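Local coordinates for xanthomonas outer protein D (Xanthomonas euvesicatoria, PDB 2OIX) that acts as a type III secreted virulence effector, a clan CE cysteine protease that removes SUMO from proteins, represented here by an inactive form of its catalytic domain, at residues H28-A33 with V146-V151; I64-I69 with L78-R83; M125-Q130 with R162-I167; I69-A74 with D101-Y106. The protein carries 1 engineered substitution. All coordinates share one frame; numbering follows the deposited sequence.

Interaction 1 (H28-A33 with V146-V151); sequences HLLHFA and VLAHRV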
loop_
_atom_site.group_PDB
_atom_site.type_symbol
_atom_site.label_atom_id
_atom_site.label_comp_id
_atom_site.label_asym_id
_atom_site.label_seq_id
_atom_site.Cartn_x
_atom_site.Cartn_y
_atom_site.Cartn_z
ATOM N N HIS A 28 -4.778 15.415 0.570
ATOM C CA HIS A 28 -4.098 15.613 -0.713
ATOM C C HIS A 28 -2.665 15.086 -0.731
ATOM O O HIS A 28 -2.044 15.050 -1.807
ATOM C CB HIS A 28 -4.122 17.075 -1.125
ATOM C CG HIS A 28 -3.395 17.969 -0.181
ATOM N ND1 HIS A 28 -3.914 18.323 1.043
ATOM C CD2 HIS A 28 -2.181 18.556 -0.264
ATOM C CE1 HIS A 28 -3.052 19.103 1.668
ATOM N NE2 HIS A 28 -2.001 19.269 0.890
ATOM N N LEU A 29 -2.122 14.736 0.433
ATOM C CA LEU A 29 -0.769 14.113 0.484
ATOM C C LEU A 29 -0.811 12.630 0.103
ATOM O O LEU A 29 0.225 12.032 -0.160
ATOM C CB LEU A 29 -0.107 14.235 1.860
ATOM C CG LEU A 29 0.013 15.573 2.596
ATOM C CD1 LEU A 29 0.772 15.359 3.911
ATOM C CD2 LEU A 29 0.710 16.552 1.710
ATOM N N LEU A 30 -2.001 12.038 0.102
ATOM C CA LEU A 30 -2.145 10.565 -0.027
ATOM C C LEU A 30 -2.448 10.133 -1.445
ATOM O O LEU A 30 -3.254 10.788 -2.135
ATOM C CB LEU A 30 -3.297 10.059 0.847
ATOM C CG LEU A 30 -3.288 10.442 2.330
ATOM C CD1 LEU A 30 -4.578 10.031 3.025
ATOM C CD2 LEU A 30 -2.122 9.817 3.025
ATOM N N HIS A 31 -1.823 9.032 -1.876
ATOM C CA HIS A 31 -2.210 8.364 -3.140
ATOM C C HIS A 31 -2.372 6.847 -2.910
ATOM O O HIS A 31 -1.414 6.188 -2.494
ATOM C CB HIS A 31 -1.185 8.609 -4.235
ATOM C CG HIS A 31 -1.545 7.965 -5.539
ATOM N ND1 HIS A 31 -2.497 8.493 -6.384
ATOM C CD2 HIS A 31 -1.105 6.823 -6.127
ATOM C CE1 HIS A 31 -2.622 7.712 -7.444
ATOM N NE2 HIS A 31 -1.797 6.686 -7.308
ATOM N N PHE A 32 -3.585 6.325 -3.125
ATOM C CA PHE A 32 -3.832 4.893 -3.017
ATOM C C PHE A 32 -3.635 4.274 -4.379
ATOM O O PHE A 32 -4.429 4.485 -5.330
ATOM C CB PHE A 32 -5.245 4.616 -2.454
ATOM C CG PHE A 32 -5.507 5.329 -1.163
ATOM C CD1 PHE A 32 -4.571 5.287 -0.126
ATOM C CD2 PHE A 32 -6.682 6.058 -0.981
ATOM C CE1 PHE A 32 -4.802 5.949 1.075
ATOM C CE2 PHE A 32 -6.917 6.737 0.233
ATOM C CZ PHE A 32 -5.967 6.675 1.262
ATOM N N ALA A 33 -2.526 3.578 -4.531
ATOM C CA ALA A 33 -2.287 3.012 -5.852
ATOM C C ALA A 33 -3.192 1.826 -6.181
ATOM O O ALA A 33 -3.677 1.058 -5.299
ATOM C CB ALA A 33 -0.812 2.668 -6.085
ATOM N N VAL A 146 -5.664 2.726 8.655
ATOM C CA VAL A 146 -4.967 3.148 9.869
ATOM C C VAL A 146 -3.908 4.181 9.559
ATOM O O VAL A 146 -3.880 5.228 10.189
ATOM C CB VAL A 146 -4.313 1.935 10.555
ATOM C CG1 VAL A 146 -3.461 2.358 11.725
ATOM C CG2 VAL A 146 -5.426 0.968 11.088
ATOM N N LEU A 147 -3.033 3.870 8.607
ATOM C CA LEU A 147 -1.949 4.795 8.280
ATOM C C LEU A 147 -2.466 6.121 7.629
ATOM O O LEU A 147 -1.972 7.218 7.971
ATOM C CB LEU A 147 -0.918 4.086 7.405
ATOM C CG LEU A 147 -0.032 2.974 7.997
ATOM C CD1 LEU A 147 1.027 2.567 6.845
ATOM C CD2 LEU A 147 0.763 3.501 9.211
ATOM N N ALA A 148 -3.445 6.017 6.727
ATOM C CA ALA A 148 -4.141 7.205 6.179
ATOM C C ALA A 148 -4.675 8.123 7.272
ATOM O O ALA A 148 -4.471 9.334 7.221
ATOM C CB ALA A 148 -5.265 6.808 5.196
ATOM N N HIS A 149 -5.367 7.563 8.261
ATOM C CA HIS A 149 -5.850 8.409 9.354
ATOM C C HIS A 149 -4.722 9.069 10.184
ATOM O O HIS A 149 -4.871 10.212 10.665
ATOM C CB HIS A 149 -6.863 7.649 10.209
ATOM C CG HIS A 149 -8.224 7.565 9.575
ATOM N ND1 HIS A 149 -8.531 6.649 8.594
ATOM C CD2 HIS A 149 -9.353 8.292 9.778
ATOM C CE1 HIS A 149 -9.786 6.820 8.209
ATOM N NE2 HIS A 149 -10.310 7.805 8.917
ATOM N N ARG A 150 -3.593 8.376 10.326
ATOM C CA ARG A 150 -2.445 8.969 11.016
ATOM C C ARG A 150 -1.851 10.138 10.218
ATOM O O ARG A 150 -1.371 11.102 10.804
ATOM C CB ARG A 150 -1.387 7.898 11.310
ATOM C CG ARG A 150 -1.931 6.839 12.282
ATOM C CD ARG A 150 -0.840 5.857 12.721
ATOM N NE ARG A 150 -1.403 4.800 13.574
ATOM C CZ ARG A 150 -0.771 3.683 13.921
ATOM N NH1 ARG A 150 0.437 3.474 13.529
ATOM N NH2 ARG A 150 -1.358 2.740 14.689
ATOM N N VAL A 151 -1.897 10.069 8.895
ATOM C CA VAL A 151 -1.399 11.202 8.087
ATOM C C VAL A 151 -2.365 12.381 8.342
ATOM O O VAL A 151 -1.936 13.492 8.622
ATOM C CB VAL A 151 -1.275 10.863 6.605
ATOM C CG1 VAL A 151 -0.941 12.122 5.803
ATOM C CG2 VAL A 151 -0.181 9.715 6.378
#
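Val-151, whose side chain turns toward the 28-33 segment, has its backbone held in the helix by the bond from its N to Leu-147 O, at 3.0 Å. No hydrogen bond joins the two segments; what crosses between them is hydrocarbon. Leu-30 carries most of the contact, its two methyls dividing between Ala-148 and Val-151, one helical turn apart. Its CD2 lies 3.8 Å from Val-151 CG1, and its CD1 reaches Ala-148 CB at 3.9 Å. With CG opposite the carbonyl carbon (chi1 -53°), the isopropyl group is carried out to the helix, where it and the Val-151 side chain interleave, running in opposing senses. Leu-29 adds a looser touch, CD1 to Val-151 CG1 at 4.1 Å. On the other flank Phe-32 presents the edge of its ring, and Ala-148 CB sits near the ring plane, 4.0 Å from CZ. The same ring meets that of Phe-66 and is packed by Leu-17 and Ala-18 of helix 7-20. Strand 30-32, at one border of the central sheet, runs nearly antiparallel to the helix (164°), with the axes of the short segments 10.5 Å apart. Because methyl groups and a ring edge do all the touching, the spacing of strand and helix is probably set by shape and dispersion; the strand's backbone bonds go to strand 64-71.

Interaction 2 (I64-I69 with L78-R83); sequences IVFLPI and LLVVDR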
loop_
_atom_site.group_PDB
_atom_site.type_symbol
_atom_site.label_atom_id
_atom_site.label_comp_id
_atom_site.label_asym_id
_atom_site.label_seq_id
_atom_site.Cartn_x
_atom_site.Cartn_y
_atom_site.Cartn_z
ATOM N N ILE A 64 2.831 10.616 -0.591
ATOM C CA ILE A 64 2.704 9.466 0.330
ATOM C C ILE A 64 1.861 8.417 -0.388
ATOM O O ILE A 64 0.695 8.577 -0.541
ATOM C CB ILE A 64 2.110 9.821 1.690
ATOM C CG1 ILE A 64 3.024 10.793 2.431
ATOM C CG2 ILE A 64 1.966 8.555 2.550
ATOM C CD1 ILE A 64 2.525 11.324 3.718
ATOM N N VAL A 65 2.485 7.350 -0.847
ATOM C CA VAL A 65 1.830 6.441 -1.784
ATOM C C VAL A 65 1.746 5.069 -1.148
ATOM O O VAL A 65 2.799 4.542 -0.665
ATOM C CB VAL A 65 2.668 6.351 -3.087
ATOM C CG1 VAL A 65 2.006 5.461 -4.109
ATOM C CG2 VAL A 65 2.835 7.756 -3.700
ATOM N N PHE A 66 0.519 4.517 -1.109
ATOM C CA PHE A 66 0.210 3.157 -0.664
ATOM C C PHE A 66 0.127 2.211 -1.841
ATOM O O PHE A 66 -0.790 2.329 -2.676
ATOM C CB PHE A 66 -1.130 3.164 0.133
ATOM C CG PHE A 66 -1.067 4.085 1.286
ATOM C CD1 PHE A 66 -0.746 3.591 2.562
ATOM C CD2 PHE A 66 -1.219 5.485 1.095
ATOM C CE1 PHE A 66 -0.587 4.490 3.660
ATOM C CE2 PHE A 66 -1.097 6.356 2.170
ATOM C CZ PHE A 66 -0.809 5.846 3.466
ATOM N N LEU A 67 1.054 1.256 -1.893
ATOM C CA LEU A 67 1.174 0.353 -3.034
ATOM C C LEU A 67 0.893 -1.060 -2.603
ATOM O O LEU A 67 1.711 -1.671 -1.892
ATOM C CB LEU A 67 2.602 0.386 -3.582
ATOM C CG LEU A 67 3.087 1.796 -4.003
ATOM C CD1 LEU A 67 4.367 2.191 -3.312
ATOM C CD2 LEU A 67 3.306 1.884 -5.482
ATOM N N PRO A 68 -0.294 -1.578 -2.965
ATOM C CA PRO A 68 -0.596 -2.971 -2.622
ATOM C C PRO A 68 0.277 -3.844 -3.550
ATOM O O PRO A 68 0.348 -3.597 -4.761
ATOM C CB PRO A 68 -2.085 -3.106 -2.914
ATOM C CG PRO A 68 -2.612 -1.632 -3.025
ATOM C CD PRO A 68 -1.416 -0.927 -3.673
ATOM N N ILE A 69 0.958 -4.819 -2.955
ATOM C CA ILE A 69 1.856 -5.725 -3.665
ATOM C C ILE A 69 1.149 -7.094 -3.794
ATOM O O ILE A 69 0.981 -7.760 -2.810
ATOM C CB ILE A 69 3.197 -5.852 -2.917
ATOM C CG1 ILE A 69 3.857 -4.474 -2.663
ATOM C CG2 ILE A 69 4.173 -6.760 -3.687
ATOM C CD1 ILE A 69 4.105 -3.635 -3.860
ATOM N N LEU A 78 1.898 -4.735 1.715
ATOM C CA LEU A 78 1.767 -3.325 1.520
ATOM C C LEU A 78 3.120 -2.652 1.523
ATOM O O LEU A 78 3.925 -2.795 2.495
ATOM C CB LEU A 78 0.953 -2.721 2.627
ATOM C CG LEU A 78 0.809 -1.193 2.615
ATOM C CD1 LEU A 78 0.139 -0.713 1.294
ATOM C CD2 LEU A 78 0.063 -0.685 3.889
ATOM N N LEU A 79 3.378 -1.910 0.455
ATOM C CA LEU A 79 4.559 -1.081 0.431
ATOM C C LEU A 79 4.090 0.385 0.535
ATOM O O LEU A 79 3.273 0.831 -0.264
ATOM C CB LEU A 79 5.323 -1.255 -0.903
ATOM C CG LEU A 79 6.555 -0.425 -0.954
ATOM C CD1 LEU A 79 7.560 -0.931 0.150
ATOM C CD2 LEU A 79 7.158 -0.425 -2.380
ATOM N N VAL A 80 4.673 1.169 1.444
ATOM C CA VAL A 80 4.312 2.594 1.564
ATOM C C VAL A 80 5.557 3.402 1.190
ATOM O O VAL A 80 6.690 3.151 1.675
ATOM C CB VAL A 80 3.803 2.957 2.992
ATOM C CG1 VAL A 80 3.494 4.476 3.119
ATOM C CG2 VAL A 80 2.598 2.148 3.337
ATOM N N VAL A 81 5.391 4.366 0.318
ATOM C CA VAL A 81 6.546 5.182 -0.075
ATOM C C VAL A 81 6.252 6.657 0.286
ATOM O O VAL A 81 5.217 7.182 -0.142
ATOM C CB VAL A 81 6.845 5.070 -1.586
ATOM C CG1 VAL A 81 7.806 6.095 -1.990
ATOM C CG2 VAL A 81 7.359 3.674 -1.997
ATOM N N ASP A 82 7.133 7.308 1.058
ATOM C CA ASP A 82 6.935 8.669 1.511
ATOM C C ASP A 82 8.052 9.507 0.911
ATOM O O ASP A 82 9.179 9.474 1.384
ATOM C CB ASP A 82 6.966 8.747 3.049
ATOM C CG ASP A 82 7.128 10.195 3.577
ATOM O OD1 ASP A 82 6.792 11.168 2.847
ATOM O OD2 ASP A 82 7.602 10.402 4.718
ATOM N N ARG A 83 7.757 10.203 -0.181
ATOM C CA ARG A 83 8.792 11.014 -0.810
ATOM C C ARG A 83 8.615 12.514 -0.638
ATOM O O ARG A 83 9.057 13.308 -1.492
ATOM C CB ARG A 83 8.977 10.627 -2.277
ATOM C CG ARG A 83 7.699 10.754 -3.049
ATOM C CD ARG A 83 7.605 9.853 -4.273
ATOM N NE ARG A 83 6.239 10.009 -4.762
ATOM C CZ ARG A 83 5.672 9.315 -5.726
ATOM N NH1 ARG A 83 6.361 8.389 -6.391
ATOM N NH2 ARG A 83 4.403 9.581 -6.024
#
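One face of the Phe-66 ring is covered by Val-80 CG1, while the other methyl of that valine, CG2, comes 3.7 Å from Phe-66 CD1; the two side chains project together from the same face of the sheet. The ring of Phe-32 meets the Phe-66 ring as well, their planes at about 55°. The second flat group, the Arg-83 guanidinium, has Val-65 CG2 over one face, 3.3 Å from NH2. A first torsion of 57° sets CG between the backbone N and carbonyl carbon, and the extended chain then carries the guanidinium to Val-65; NH1 bonds to Leu-56 O and NH2 to Pro-62 O. Leu-67 CD1 wedges against Val-81 CG2 at 3.6 Å. Two hydrogen-bonded pairs fix the register: Val-65 N gives to Val-81 O at 2.8 Å, and Val-81 N gives back to Val-65 O; Leu-67 N reaches Leu-79 O at 2.8 Å, with Leu-79 N returning to Leu-67 O. Phe-66, Leu-78 and Val-80 face helix 136-153, whereas Leu-67 lies on the opposite face, against Val-38 of helix 35-40. Such a buried antiparallel hairpin, clad by helices on both faces, forms the middle of the central sheet in this Ulp1-type protease domain.

Interaction 3 (M125-Q130 with R162-I167); sequences MPIAIQ and RDLTDI
A single backbone bridge, between Ile-127 and Leu-164, fastens the loop after strand 123-125 to a type I turn running from Leu-164 to Ile-167. Leu-164 O is its hub. It accepts from Ala-128 N at 3.1 Å, with the donor standing 37° out of the carbonyl plane, and from Ile-167 N, which closes the turn from the opposite face of that plane. In return, Leu-164 N gives to Pro-126 O at 3.3 Å. Just ahead of the turn, Asp-163 forms an Asx turn: its OD1 takes the backbone N of Thr-165 at 2.9 Å. The threonine hydroxyl lies at the CB-CG edge of the proline ring, Thr-165 OG1 3.2 Å from Pro-126 CB. The bridged loop leads on to Gln-130, whose side chain touches His-139 and Ala-136, the engineered residue that replaces a cysteine in this inactive form; in Ulp1-type proteases a glutamine at this spacing before the cysteine commonly lines the oxyanion hole. On the apolar side, Ile-167 CG1 stands between its own backbone N and carbonyl carbon (chi1 69°), which puts it 3.6 Å from Ala-128 CB and lets Ile-167 CD1 reach Ile-127 CG1 at 3.8 Å. At the far end, the doubly bent Met-125 chain lays CE 3.6 Å from Arg-162 O in van der Waals contact; that oxygen is hydrogen-bonded to Tyr-94 OH.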
loop_
_atom_site.group_PDB
_atom_site.type_symbol
_atom_site.label_atom_id
_atom_site.label_comp_id
_atom_site.label_asym_id
_atom_site.label_seq_id
_atom_site.Cartn_x
_atom_site.Cartn_y
_atom_site.Cartn_z
ATOM N N MET A 125 8.699 -3.744 8.096
ATOM C CA MET A 125 7.969 -3.263 9.271
ATOM C C MET A 125 7.056 -4.291 9.884
ATOM O O MET A 125 6.507 -5.124 9.174
ATOM C CB MET A 125 7.139 -2.045 8.897
ATOM C CG MET A 125 7.965 -0.911 8.347
ATOM S SD MET A 125 8.879 -0.079 9.617
ATOM C CE MET A 125 7.603 0.819 10.504
ATOM N N PRO A 126 6.889 -4.229 11.223
ATOM C CA PRO A 126 5.918 -5.105 11.865
ATOM C C PRO A 126 4.465 -4.702 11.577
ATOM O O PRO A 126 4.075 -3.496 11.589
ATOM C CB PRO A 126 6.252 -4.984 13.355
ATOM C CG PRO A 126 6.847 -3.608 13.514
ATOM C CD PRO A 126 7.578 -3.343 12.191
ATOM N N ILE A 127 3.681 -5.744 11.315
ATOM C CA ILE A 127 2.254 -5.644 11.116
ATOM C C ILE A 127 1.644 -6.884 11.771
ATOM O O ILE A 127 2.273 -7.942 11.795
ATOM C CB ILE A 127 1.909 -5.597 9.627
ATOM C CG1 ILE A 127 0.404 -5.425 9.414
ATOM C CG2 ILE A 127 2.468 -6.850 8.907
ATOM C CD1 ILE A 127 0.053 -4.797 8.077
ATOM N N ALA A 128 0.437 -6.743 12.304
ATOM C CA ALA A 128 -0.280 -7.892 12.866
ATOM C C ALA A 128 -0.080 -9.106 11.943
ATOM O O ALA A 128 -0.187 -8.978 10.709
ATOM C CB ALA A 128 -1.758 -7.570 13.020
ATOM N N ILE A 129 0.234 -10.262 12.538
ATOM C CA ILE A 129 0.457 -11.477 11.763
ATOM C C ILE A 129 -0.864 -12.214 11.493
ATOM O O ILE A 129 -1.616 -12.557 12.435
ATOM C CB ILE A 129 1.536 -12.416 12.425
ATOM C CG1 ILE A 129 2.943 -11.890 12.096
ATOM C CG2 ILE A 129 1.391 -13.866 11.936
ATOM C CD1 ILE A 129 4.096 -12.601 12.842
ATOM N N GLN A 130 -1.138 -12.472 10.213
ATOM C CA GLN A 130 -2.370 -13.182 9.843
ATOM C C GLN A 130 -2.479 -14.574 10.485
ATOM O O GLN A 130 -1.516 -15.352 10.498
ATOM C CB GLN A 130 -2.549 -13.230 8.317
ATOM C CG GLN A 130 -1.523 -14.064 7.595
ATOM C CD GLN A 130 -1.559 -13.836 6.099
ATOM O OE1 GLN A 130 -1.189 -12.769 5.611
ATOM N NE2 GLN A 130 -2.002 -14.842 5.362
ATOM N N ARG A 162 4.369 4.750 12.381
ATOM C CA ARG A 162 4.135 3.892 11.213
ATOM C C ARG A 162 4.092 2.419 11.663
ATOM O O ARG A 162 4.124 1.503 10.848
ATOM C CB ARG A 162 5.254 4.151 10.186
ATOM C CG ARG A 162 5.040 5.443 9.354
ATOM C CD ARG A 162 6.313 6.292 9.251
ATOM N NE ARG A 162 6.558 7.055 10.468
ATOM C CZ ARG A 162 7.749 7.292 11.006
ATOM N NH1 ARG A 162 8.849 6.831 10.432
ATOM N NH2 ARG A 162 7.841 7.996 12.129
ATOM N N ASP A 163 3.952 2.191 12.971
ATOM C CA ASP A 163 3.911 0.819 13.515
ATOM C C ASP A 163 2.515 0.285 13.321
ATOM O O ASP A 163 1.557 0.936 13.703
ATOM C CB ASP A 163 4.269 0.818 15.022
ATOM C CG ASP A 163 4.550 -0.586 15.589
ATOM O OD1 ASP A 163 4.116 -1.594 15.029
ATOM O OD2 ASP A 163 5.220 -0.687 16.649
ATOM N N LEU A 164 2.403 -0.923 12.772
ATOM C CA LEU A 164 1.094 -1.571 12.554
ATOM C C LEU A 164 0.978 -2.918 13.267
ATOM O O LEU A 164 0.098 -3.725 12.929
ATOM C CB LEU A 164 0.814 -1.740 11.037
ATOM C CG LEU A 164 0.578 -0.460 10.194
ATOM C CD1 LEU A 164 0.270 -0.771 8.683
ATOM C CD2 LEU A 164 -0.601 0.328 10.817
ATOM N N THR A 165 1.853 -3.155 14.245
ATOM C CA THR A 165 1.921 -4.415 15.002
ATOM C C THR A 165 0.547 -4.786 15.559
ATOM O O THR A 165 0.117 -5.943 15.493
ATOM C CB THR A 165 2.973 -4.319 16.144
ATOM O OG1 THR A 165 4.232 -3.876 15.622
ATOM C CG2 THR A 165 3.188 -5.640 16.806
ATOM N N ASP A 166 -0.172 -3.779 16.042
ATOM C CA ASP A 166 -1.429 -4.006 16.768
ATOM C C ASP A 166 -2.732 -3.933 15.961
ATOM O O ASP A 166 -3.804 -3.867 16.554
ATOM C CB ASP A 166 -1.497 -3.026 17.940
ATOM C CG ASP A 166 -0.420 -3.300 18.992
ATOM O OD1 ASP A 166 -0.291 -4.477 19.427
ATOM O OD2 ASP A 166 0.286 -2.340 19.406
ATOM N N ILE A 167 -2.667 -3.904 14.634
ATOM C CA ILE A 167 -3.918 -3.789 13.870
ATOM C C ILE A 167 -4.807 -5.032 14.020
ATOM O O ILE A 167 -4.340 -6.118 14.355
ATOM C CB ILE A 167 -3.739 -3.407 12.369
ATOM C CG1 ILE A 167 -3.099 -4.550 11.561
ATOM C CG2 ILE A 167 -2.954 -2.092 12.236
ATOM C CD1 ILE A 167 -3.239 -4.412 10.037
#

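Interaction 4 (I69-A74 with D101-Y106); sequences INQPNA and DPQQRY
A hydrogen bond joins two glutamine amides where strand 64-71 ends beside the start of helix 102-114. Gln-71 NE2 donates to Gln-104 OE1 at 3.0 Å along a nearly straight path (164°), in the plane of the acceptor's carbonyl, and the two amide groups are 30° from coplanar. The same Gln-104 OE1 rests 3.2 Å from Gln-71 CB. At its other end Gln-104 NE2 makes a weak, bent bond to Ile-69 O at 3.1 Å, and a further hydrogen bond to Ser-77 OG on the adjoining strand. The reach of these groups follows from their chains: Gln-71 is stretched out toward the helix, while Gln-104 folds at chi2 (74°), swinging its amide back to the strand. Gln-103 crosses Gln-71 at a slant, its NE2 at 3.8 Å from Gln-71 CG. Their oxygens, Gln-71 OE1 and Gln-103 OE1, are 3.4 Å apart and can share no hydrogen bond. One shell further out, Asp-101 occupies the N-cap and accepts from Gln-103 N through OD2, at 3.1 Å, a weak capping bond at the end of the helix that carries Gln-103 and Gln-104. Leu-107, a turn further along the helix, packs on Ile-69 and Gln-71. With OE1 accepting from one side chain and NE2 donating to two oxygens, one of them weakly, the Gln-104 amide is turned in the way that suits all three contacts.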
loop_
_atom_site.group_PDB
_atom_site.type_symbol
_atom_site.label_atom_id
_atom_site.label_comp_id
_atom_site.label_asym_id
_atom_site.label_seq_id
_atom_site.Cartn_x
_atom_site.Cartn_y
_atom_site.Cartn_z
ATOM N N ILE A 69 0.958 -4.819 -2.955
ATOM C CA ILE A 69 1.856 -5.725 -3.665
ATOM C C ILE A 69 1.149 -7.094 -3.794
ATOM O O ILE A 69 0.981 -7.760 -2.810
ATOM C CB ILE A 69 3.197 -5.852 -2.917
ATOM C CG1 ILE A 69 3.857 -4.474 -2.663
ATOM C CG2 ILE A 69 4.173 -6.760 -3.687
ATOM C CD1 ILE A 69 4.105 -3.635 -3.860
ATOM N N ASN A 70 0.754 -7.476 -5.006
ATOM C CA ASN A 70 0.053 -8.716 -5.284
ATOM C C ASN A 70 1.007 -9.820 -5.684
ATOM O O ASN A 70 1.698 -9.699 -6.674
ATOM C CB ASN A 70 -0.969 -8.496 -6.423
ATOM C CG ASN A 70 -1.945 -9.622 -6.560
ATOM O OD1 ASN A 70 -2.032 -10.514 -5.705
ATOM N ND2 ASN A 70 -2.738 -9.566 -7.612
ATOM N N GLN A 71 1.036 -10.896 -4.919
ATOM C CA GLN A 71 1.595 -12.124 -5.432
ATOM C C GLN A 71 0.384 -12.909 -5.963
ATOM O O GLN A 71 -0.421 -13.392 -5.177
ATOM C CB GLN A 71 2.375 -12.903 -4.360
ATOM C CG GLN A 71 3.251 -14.014 -4.948
ATOM C CD GLN A 71 4.023 -14.860 -3.906
ATOM O OE1 GLN A 71 4.387 -15.995 -4.191
ATOM N NE2 GLN A 71 4.278 -14.311 -2.736
ATOM N N PRO A 72 0.240 -12.976 -7.300
ATOM C CA PRO A 72 -1.004 -13.380 -7.969
ATOM C C PRO A 72 -1.538 -14.713 -7.458
ATOM O O PRO A 72 -0.797 -15.704 -7.433
ATOM C CB PRO A 72 -0.591 -13.485 -9.435
ATOM C CG PRO A 72 0.558 -12.534 -9.570
ATOM C CD PRO A 72 1.305 -12.649 -8.270
ATOM N N ASN A 73 -2.799 -14.697 -7.019
ATOM C CA ASN A 73 -3.475 -15.845 -6.396
ATOM C C ASN A 73 -2.708 -16.470 -5.244
ATOM O O ASN A 73 -2.873 -17.661 -4.956
ATOM C CB ASN A 73 -3.790 -16.937 -7.426
ATOM C CG ASN A 73 -4.453 -16.396 -8.659
ATOM O OD1 ASN A 73 -3.807 -15.743 -9.483
ATOM N ND2 ASN A 73 -5.748 -16.673 -8.806
ATOM N N ALA A 74 -1.869 -15.679 -4.586
ATOM C CA ALA A 74 -1.014 -16.229 -3.542
ATOM C C ALA A 74 -1.035 -15.400 -2.252
ATOM O O ALA A 74 -1.246 -15.949 -1.163
ATOM C CB ALA A 74 0.447 -16.415 -4.061
ATOM N N ASP A 101 8.188 -15.566 2.671
ATOM C CA ASP A 101 8.660 -16.234 1.457
ATOM C C ASP A 101 9.484 -15.193 0.701
ATOM O O ASP A 101 9.077 -14.018 0.682
ATOM C CB ASP A 101 7.424 -16.615 0.635
ATOM C CG ASP A 101 7.756 -17.020 -0.774
ATOM O OD1 ASP A 101 8.439 -18.039 -0.953
ATOM O OD2 ASP A 101 7.305 -16.323 -1.701
ATOM N N PRO A 102 10.612 -15.592 0.064
ATOM C CA PRO A 102 11.436 -14.536 -0.589
ATOM C C PRO A 102 10.702 -13.832 -1.715
ATOM O O PRO A 102 11.021 -12.676 -2.022
ATOM C CB PRO A 102 12.675 -15.279 -1.124
ATOM C CG PRO A 102 12.326 -16.764 -1.050
ATOM C CD PRO A 102 11.153 -16.947 -0.128
ATOM N N GLN A 103 9.674 -14.463 -2.287
ATOM C CA GLN A 103 9.008 -13.816 -3.420
ATOM C C GLN A 103 8.361 -12.477 -3.056
ATOM O O GLN A 103 8.509 -11.510 -3.803
ATOM C CB GLN A 103 8.037 -14.717 -4.225
ATOM C CG GLN A 103 7.759 -14.068 -5.628
ATOM C CD GLN A 103 6.853 -14.839 -6.575
ATOM O OE1 GLN A 103 6.808 -16.075 -6.562
ATOM N NE2 GLN A 103 6.106 -14.096 -7.414
ATOM N N GLN A 104 7.693 -12.410 -1.912
ATOM C CA GLN A 104 6.925 -11.191 -1.557
ATOM C C GLN A 104 7.793 -9.931 -1.426
ATOM O O GLN A 104 7.484 -8.880 -2.018
ATOM C CB GLN A 104 6.104 -11.435 -0.273
ATOM C CG GLN A 104 4.992 -10.368 -0.118
ATOM C CD GLN A 104 3.807 -10.566 -1.097
ATOM O OE1 GLN A 104 3.671 -11.608 -1.710
ATOM N NE2 GLN A 104 2.933 -9.585 -1.177
ATOM N N ARG A 105 8.905 -10.039 -0.688
ATOM C CA ARG A 105 9.780 -8.894 -0.542
ATOM C C ARG A 105 10.465 -8.566 -1.876
ATOM O O ARG A 105 10.682 -7.406 -2.169
ATOM C CB ARG A 105 10.798 -9.114 0.574
ATOM C CG ARG A 105 11.807 -8.010 0.727
ATOM C CD ARG A 105 11.231 -6.645 1.112
ATOM N NE ARG A 105 12.289 -5.644 0.969
ATOM C CZ ARG A 105 12.929 -5.042 1.973
ATOM N NH1 ARG A 105 12.613 -5.272 3.244
ATOM N NH2 ARG A 105 13.883 -4.184 1.689
ATOM N N TYR A 106 10.758 -9.587 -2.682
ATOM C CA TYR A 106 11.242 -9.379 -4.046
ATOM C C TYR A 106 10.305 -8.489 -4.881
ATOM O O TYR A 106 10.747 -7.542 -5.522
ATOM C CB TYR A 106 11.455 -10.727 -4.726
ATOM C CG TYR A 106 11.841 -10.609 -6.179
ATOM C CD1 TYR A 106 13.074 -10.065 -6.543
ATOM C CD2 TYR A 106 10.984 -11.054 -7.182
ATOM C CE1 TYR A 106 13.458 -9.960 -7.878
ATOM C CE2 TYR A 106 11.357 -10.954 -8.532
ATOM C CZ TYR A 106 12.591 -10.394 -8.858
ATOM O OH TYR A 106 12.968 -10.306 -10.177
#

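How the interactions relate
From the N terminus, 28-33 comes first and waits longest for its partner. Strand 64-71 follows and opens two contacts: interaction 2 closes at once as a hairpin at 78-83, and interaction 4, which shares Ile-69 with it, closes at 101-106. These two cross each other along the chain, and both lie within the long loop that interaction 1 completes at 146-151. Interaction 3 starts inside that loop at 125-130 and ends beyond it at 162-167, so it crosses interaction 1 but stands in series with 2 and 4. Together they tie the central sheet to helices 102-114 and 136-153, and join the loop before the latter helix to the loop after it.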